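Local structure of flavoprotein (Thermotoga maritima, 5V8S) at residues A[346-360]-A[374-388]. The protein probably acts as an oxidoreductase that transfers electrons between bound FMN and a di-iron centre. The protein carries 1 engineered substitution. Sequence-based numbering, arbitrary orientation.
Sequences IDKANYEKPVLVFGV and LLKETKFRILSFTEI
Phe-380 inserts its ring among the backbone carbonyls of Ala-349, Tyr-351 and Lys-353, just before the two strands pair. Its CB lies against Val-355 CG2 (3.8 Å), and CG, anti to its own carbonyl carbon (chi1 -72°), carries the ring beneath Tyr-351 O, which sits 3.3 Å above the ring plane, over the centre. Along the rim, CD1 meets Lys-353 O, CE1 approaches Lys-353 CB, and CD2 passes Asn-350 OD1. Phe-380 CE2 and CZ both meet Ala-349 O, CZ at 3.2 Å. Ala-349 O and Lys-353 O both lie at the ring edge, near its plane, where the C-H dipoles would suit them. Beside the ring, Lys-379 N donates to Asn-350 OD1 (3.3 Å), while Thr-378 CG2 packs on Ile-346. On the exposed border, Glu-352 OE2 lies over one face of the Arg-381 guanidinium, a salt bridge of charges alone.

The strands then run parallel, but Leu-383 is an extra residue: Leu-383 N donates to Val-355 O (2.8 Å), whereas Val-357 N turns to Ser-384 O (3.2 Å). This beta bulge leaves Ser-384 N buried without a partner. Water 2 joins Val-357 O to the hydroxyls of Ser-384 and Thr-386. Phe-385 CD1 packs on Val-357 CG1 (3.7 Å). Strand 354-360, helix 371-376 and strand 381-388 form the last beta-alpha-beta unit of the flavodoxin-like domain, whose five-stranded parallel sheet has order 2-1-3-4-5.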
# COMPACT_ATOMS: atom_id res chain seq x y z
N ILE A 346 -1.91 14.22 0.28
CA ILE A 346 -1.42 15.41 0.98
C ILE A 346 0.01 15.72 0.57
O ILE A 346 0.38 16.88 0.39
CB ILE A 346 -1.55 15.21 2.50
CG1 ILE A 346 -3.01 15.12 2.88
CG2 ILE A 346 -0.85 16.33 3.25
CD1 ILE A 346 -3.22 14.79 4.37
N ASP A 347 0.83 14.68 0.40
CA ASP A 347 2.23 14.90 0.06
C ASP A 347 2.41 15.37 -1.38
O ASP A 347 3.27 16.23 -1.65
CB ASP A 347 3.03 13.62 0.28
CG ASP A 347 4.52 13.88 0.21
OD1 ASP A 347 5.02 14.66 1.05
OD2 ASP A 347 5.18 13.31 -0.68
N LYS A 348 1.64 14.81 -2.32
CA LYS A 348 1.91 14.99 -3.75
C LYS A 348 0.90 15.84 -4.48
O LYS A 348 1.23 16.35 -5.55
CB LYS A 348 1.95 13.63 -4.46
CG LYS A 348 3.02 12.68 -3.93
CD LYS A 348 4.42 13.13 -4.31
CE LYS A 348 5.45 12.07 -3.93
NZ LYS A 348 6.77 12.29 -4.56
N ALA A 349 -0.32 15.95 -3.97
CA ALA A 349 -1.43 16.54 -4.71
C ALA A 349 -2.26 17.42 -3.78
O ALA A 349 -3.49 17.31 -3.71
CB ALA A 349 -2.25 15.44 -5.36
N ASN A 350 -1.59 18.34 -3.10
CA ASN A 350 -2.19 19.18 -2.08
C ASN A 350 -2.72 20.44 -2.74
O ASN A 350 -2.01 21.43 -2.89
CB ASN A 350 -1.15 19.50 -1.02
CG ASN A 350 -1.76 20.07 0.23
OD1 ASN A 350 -2.96 19.98 0.43
ND2 ASN A 350 -0.94 20.66 1.08
N TYR A 351 -4.00 20.42 -3.11
CA TYR A 351 -4.64 21.50 -3.86
C TYR A 351 -5.81 22.07 -3.07
O TYR A 351 -6.43 21.36 -2.27
CB TYR A 351 -5.21 20.97 -5.19
CG TYR A 351 -4.19 20.50 -6.18
CD1 TYR A 351 -3.52 21.40 -7.01
CD2 TYR A 351 -3.88 19.15 -6.32
CE1 TYR A 351 -2.60 20.98 -7.92
CE2 TYR A 351 -2.94 18.72 -7.24
CZ TYR A 351 -2.31 19.65 -8.04
OH TYR A 351 -1.39 19.21 -8.95
N GLU A 352 -6.13 23.34 -3.34
CA GLU A 352 -7.28 23.99 -2.71
C GLU A 352 -8.53 23.67 -3.53
O GLU A 352 -9.00 24.47 -4.33
CB GLU A 352 -7.07 25.49 -2.53
CG GLU A 352 -8.15 26.13 -1.66
CD GLU A 352 -8.16 27.65 -1.71
OE1 GLU A 352 -7.11 28.25 -2.00
OE2 GLU A 352 -9.24 28.24 -1.45
N LYS A 353 -9.06 22.48 -3.31
CA LYS A 353 -10.26 21.98 -3.98
C LYS A 353 -11.28 21.56 -2.94
O LYS A 353 -10.92 21.13 -1.84
CB LYS A 353 -9.94 20.76 -4.87
CG LYS A 353 -9.03 21.09 -6.05
CD LYS A 353 -8.53 19.88 -6.80
CE LYS A 353 -7.57 20.25 -7.93
NZ LYS A 353 -8.30 20.87 -9.05
N PRO A 354 -12.57 21.68 -3.26
CA PRO A 354 -13.59 21.22 -2.32
C PRO A 354 -13.67 19.71 -2.25
O PRO A 354 -13.40 18.99 -3.22
CB PRO A 354 -14.88 21.80 -2.90
CG PRO A 354 -14.58 22.07 -4.32
CD PRO A 354 -13.14 22.34 -4.45
N VAL A 355 -14.08 19.23 -1.07
CA VAL A 355 -14.16 17.81 -0.77
C VAL A 355 -15.45 17.53 -0.02
O VAL A 355 -15.88 18.34 0.81
CB VAL A 355 -12.95 17.36 0.08
CG1 VAL A 355 -13.06 15.93 0.57
CG2 VAL A 355 -11.65 17.58 -0.72
N LEU A 356 -16.06 16.38 -0.29
CA LEU A 356 -17.09 15.80 0.56
C LEU A 356 -16.52 14.57 1.24
O LEU A 356 -15.82 13.78 0.60
CB LEU A 356 -18.30 15.33 -0.24
CG LEU A 356 -19.11 16.38 -1.00
CD1 LEU A 356 -20.22 15.72 -1.80
CD2 LEU A 356 -19.65 17.44 -0.04
N VAL A 357 -16.84 14.39 2.52
CA VAL A 357 -16.45 13.20 3.27
C VAL A 357 -17.71 12.47 3.70
O VAL A 357 -18.63 13.09 4.26
CB VAL A 357 -15.57 13.55 4.49
CG1 VAL A 357 -15.25 12.26 5.29
CG2 VAL A 357 -14.30 14.26 4.05
N PHE A 358 -17.77 11.19 3.37
CA PHE A 358 -18.76 10.26 3.90
C PHE A 358 -18.00 9.28 4.77
O PHE A 358 -16.99 8.72 4.35
CB PHE A 358 -19.45 9.49 2.76
CG PHE A 358 -20.31 10.34 1.85
CD1 PHE A 358 -19.73 11.14 0.88
CD2 PHE A 358 -21.68 10.30 1.92
CE1 PHE A 358 -20.53 11.91 0.03
CE2 PHE A 358 -22.48 11.07 1.08
CZ PHE A 358 -21.91 11.88 0.14
N GLY A 359 -18.48 9.04 5.98
CA GLY A 359 -17.74 8.16 6.87
C GLY A 359 -18.66 7.42 7.81
O GLY A 359 -19.69 7.94 8.24
N VAL A 360 -18.27 6.18 8.12
CA VAL A 360 -18.98 5.38 9.10
C VAL A 360 -18.73 5.96 10.48
O VAL A 360 -17.63 6.44 10.79
CB VAL A 360 -18.45 3.94 9.01
CG1 VAL A 360 -18.97 3.13 10.17
CG2 VAL A 360 -18.88 3.33 7.68
N LEU A 374 -7.65 15.20 9.39
CA LEU A 374 -6.41 15.13 8.62
C LEU A 374 -6.49 15.98 7.36
O LEU A 374 -5.56 16.75 7.06
CB LEU A 374 -6.14 13.67 8.27
CG LEU A 374 -4.94 13.45 7.36
CD1 LEU A 374 -3.68 14.09 7.97
CD2 LEU A 374 -4.77 11.96 7.15
N LEU A 375 -7.58 15.85 6.60
CA LEU A 375 -7.75 16.66 5.40
C LEU A 375 -7.87 18.13 5.75
O LEU A 375 -7.46 18.99 4.95
CB LEU A 375 -8.99 16.18 4.64
CG LEU A 375 -8.79 14.94 3.77
CD1 LEU A 375 -10.12 14.26 3.50
CD2 LEU A 375 -8.11 15.31 2.46
N LYS A 376 -8.38 18.44 6.94
CA LYS A 376 -8.54 19.82 7.37
C LYS A 376 -7.20 20.54 7.48
O LYS A 376 -7.14 21.75 7.27
CB LYS A 376 -9.29 19.88 8.70
CG LYS A 376 -10.04 21.17 8.96
CD LYS A 376 -11.45 21.17 8.38
CE LYS A 376 -12.23 22.41 8.80
NZ LYS A 376 -13.55 22.44 8.15
N GLU A 377 -6.10 19.83 7.77
CA GLU A 377 -4.80 20.50 7.83
C GLU A 377 -4.40 21.09 6.49
O GLU A 377 -3.54 21.98 6.45
CB GLU A 377 -3.68 19.52 8.20
CG GLU A 377 -4.00 18.57 9.32
CD GLU A 377 -2.79 17.77 9.75
OE1 GLU A 377 -1.69 18.36 9.88
OE2 GLU A 377 -2.93 16.54 9.94
N THR A 378 -4.97 20.60 5.41
CA THR A 378 -4.42 20.82 4.09
C THR A 378 -5.15 21.94 3.38
O THR A 378 -6.01 22.63 3.95
CB THR A 378 -4.51 19.52 3.30
OG1 THR A 378 -5.87 19.24 2.93
CG2 THR A 378 -3.98 18.37 4.12
N LYS A 379 -4.80 22.12 2.12
CA LYS A 379 -5.45 23.14 1.32
C LYS A 379 -6.84 22.70 0.91
O LYS A 379 -7.64 23.55 0.52
CB LYS A 379 -4.62 23.46 0.09
CG LYS A 379 -3.24 24.05 0.40
CD LYS A 379 -2.59 24.63 -0.86
CE LYS A 379 -1.12 24.23 -0.98
NZ LYS A 379 -0.48 24.77 -2.23
N PHE A 380 -7.15 21.40 1.01
CA PHE A 380 -8.48 20.96 0.62
C PHE A 380 -9.50 21.56 1.58
O PHE A 380 -9.22 21.77 2.77
CB PHE A 380 -8.60 19.44 0.61
CG PHE A 380 -7.87 18.79 -0.53
CD1 PHE A 380 -8.45 18.70 -1.79
CD2 PHE A 380 -6.59 18.27 -0.34
CE1 PHE A 380 -7.76 18.12 -2.85
CE2 PHE A 380 -5.91 17.69 -1.39
CZ PHE A 380 -6.48 17.61 -2.64
N ARG A 381 -10.68 21.85 1.05
CA ARG A 381 -11.77 22.45 1.81
C ARG A 381 -12.91 21.45 1.93
O ARG A 381 -13.59 21.14 0.94
CB ARG A 381 -12.25 23.73 1.13
CG ARG A 381 -11.16 24.79 1.07
CD ARG A 381 -10.82 25.26 2.48
NE ARG A 381 -9.77 26.27 2.51
CZ ARG A 381 -9.91 27.51 2.05
NH1 ARG A 381 -11.05 27.89 1.51
NH2 ARG A 381 -8.89 28.36 2.13
N ILE A 382 -13.13 20.96 3.14
CA ILE A 382 -14.20 19.99 3.39
C ILE A 382 -15.51 20.74 3.50
O ILE A 382 -15.69 21.55 4.41
CB ILE A 382 -13.93 19.16 4.65
CG1 ILE A 382 -12.61 18.40 4.53
CG2 ILE A 382 -15.10 18.19 4.87
CD1 ILE A 382 -12.16 17.76 5.83
N LEU A 383 -16.44 20.46 2.59
CA LEU A 383 -17.72 21.17 2.60
C LEU A 383 -18.67 20.61 3.64
O LEU A 383 -19.42 21.36 4.27
CB LEU A 383 -18.39 21.10 1.24
CG LEU A 383 -17.57 21.63 0.08
CD1 LEU A 383 -18.44 21.60 -1.18
CD2 LEU A 383 -17.11 23.04 0.38
N SER A 384 -18.67 19.29 3.82
CA SER A 384 -19.54 18.67 4.81
C SER A 384 -19.04 17.27 5.08
O SER A 384 -18.27 16.69 4.31
CB SER A 384 -21.00 18.60 4.35
OG SER A 384 -21.14 17.70 3.27
N PHE A 385 -19.55 16.73 6.19
CA PHE A 385 -19.39 15.33 6.58
C PHE A 385 -20.77 14.69 6.62
O PHE A 385 -21.71 15.26 7.19
CB PHE A 385 -18.74 15.23 7.95
CG PHE A 385 -18.62 13.82 8.44
CD1 PHE A 385 -17.53 13.05 8.11
CD2 PHE A 385 -19.62 13.26 9.22
CE1 PHE A 385 -17.42 11.74 8.55
CE2 PHE A 385 -19.53 11.96 9.66
CZ PHE A 385 -18.43 11.19 9.32
N THR A 386 -20.89 13.51 6.01
CA THR A 386 -22.13 12.74 5.99
C THR A 386 -21.87 11.36 6.56
O THR A 386 -20.95 10.66 6.13
CB THR A 386 -22.68 12.63 4.56
OG1 THR A 386 -22.90 13.93 4.02
CG2 THR A 386 -23.99 11.86 4.54
N GLU A 387 -22.72 10.95 7.49
CA GLU A 387 -22.55 9.66 8.13
C GLU A 387 -23.00 8.54 7.20
O GLU A 387 -24.07 8.61 6.59
CB GLU A 387 -23.39 9.61 9.41
CG GLU A 387 -23.12 8.35 10.20
CD GLU A 387 -23.95 8.21 11.47
OE1 GLU A 387 -24.70 9.15 11.81
OE2 GLU A 387 -23.84 7.15 12.12
N ILE A 388 -22.18 7.50 7.11
CA ILE A 388 -22.54 6.28 6.41
C ILE A 388 -23.20 5.36 7.42
O ILE A 388 -22.55 4.90 8.36
CB ILE A 388 -21.32 5.61 5.76
CG1 ILE A 388 -20.73 6.52 4.67
CG2 ILE A 388 -21.70 4.22 5.20
CD1 ILE A 388 -19.45 5.97 4.05
O HOH W 1 -1.66 24.31 -4.75
O HOH W 2 -20.60 14.86 2.89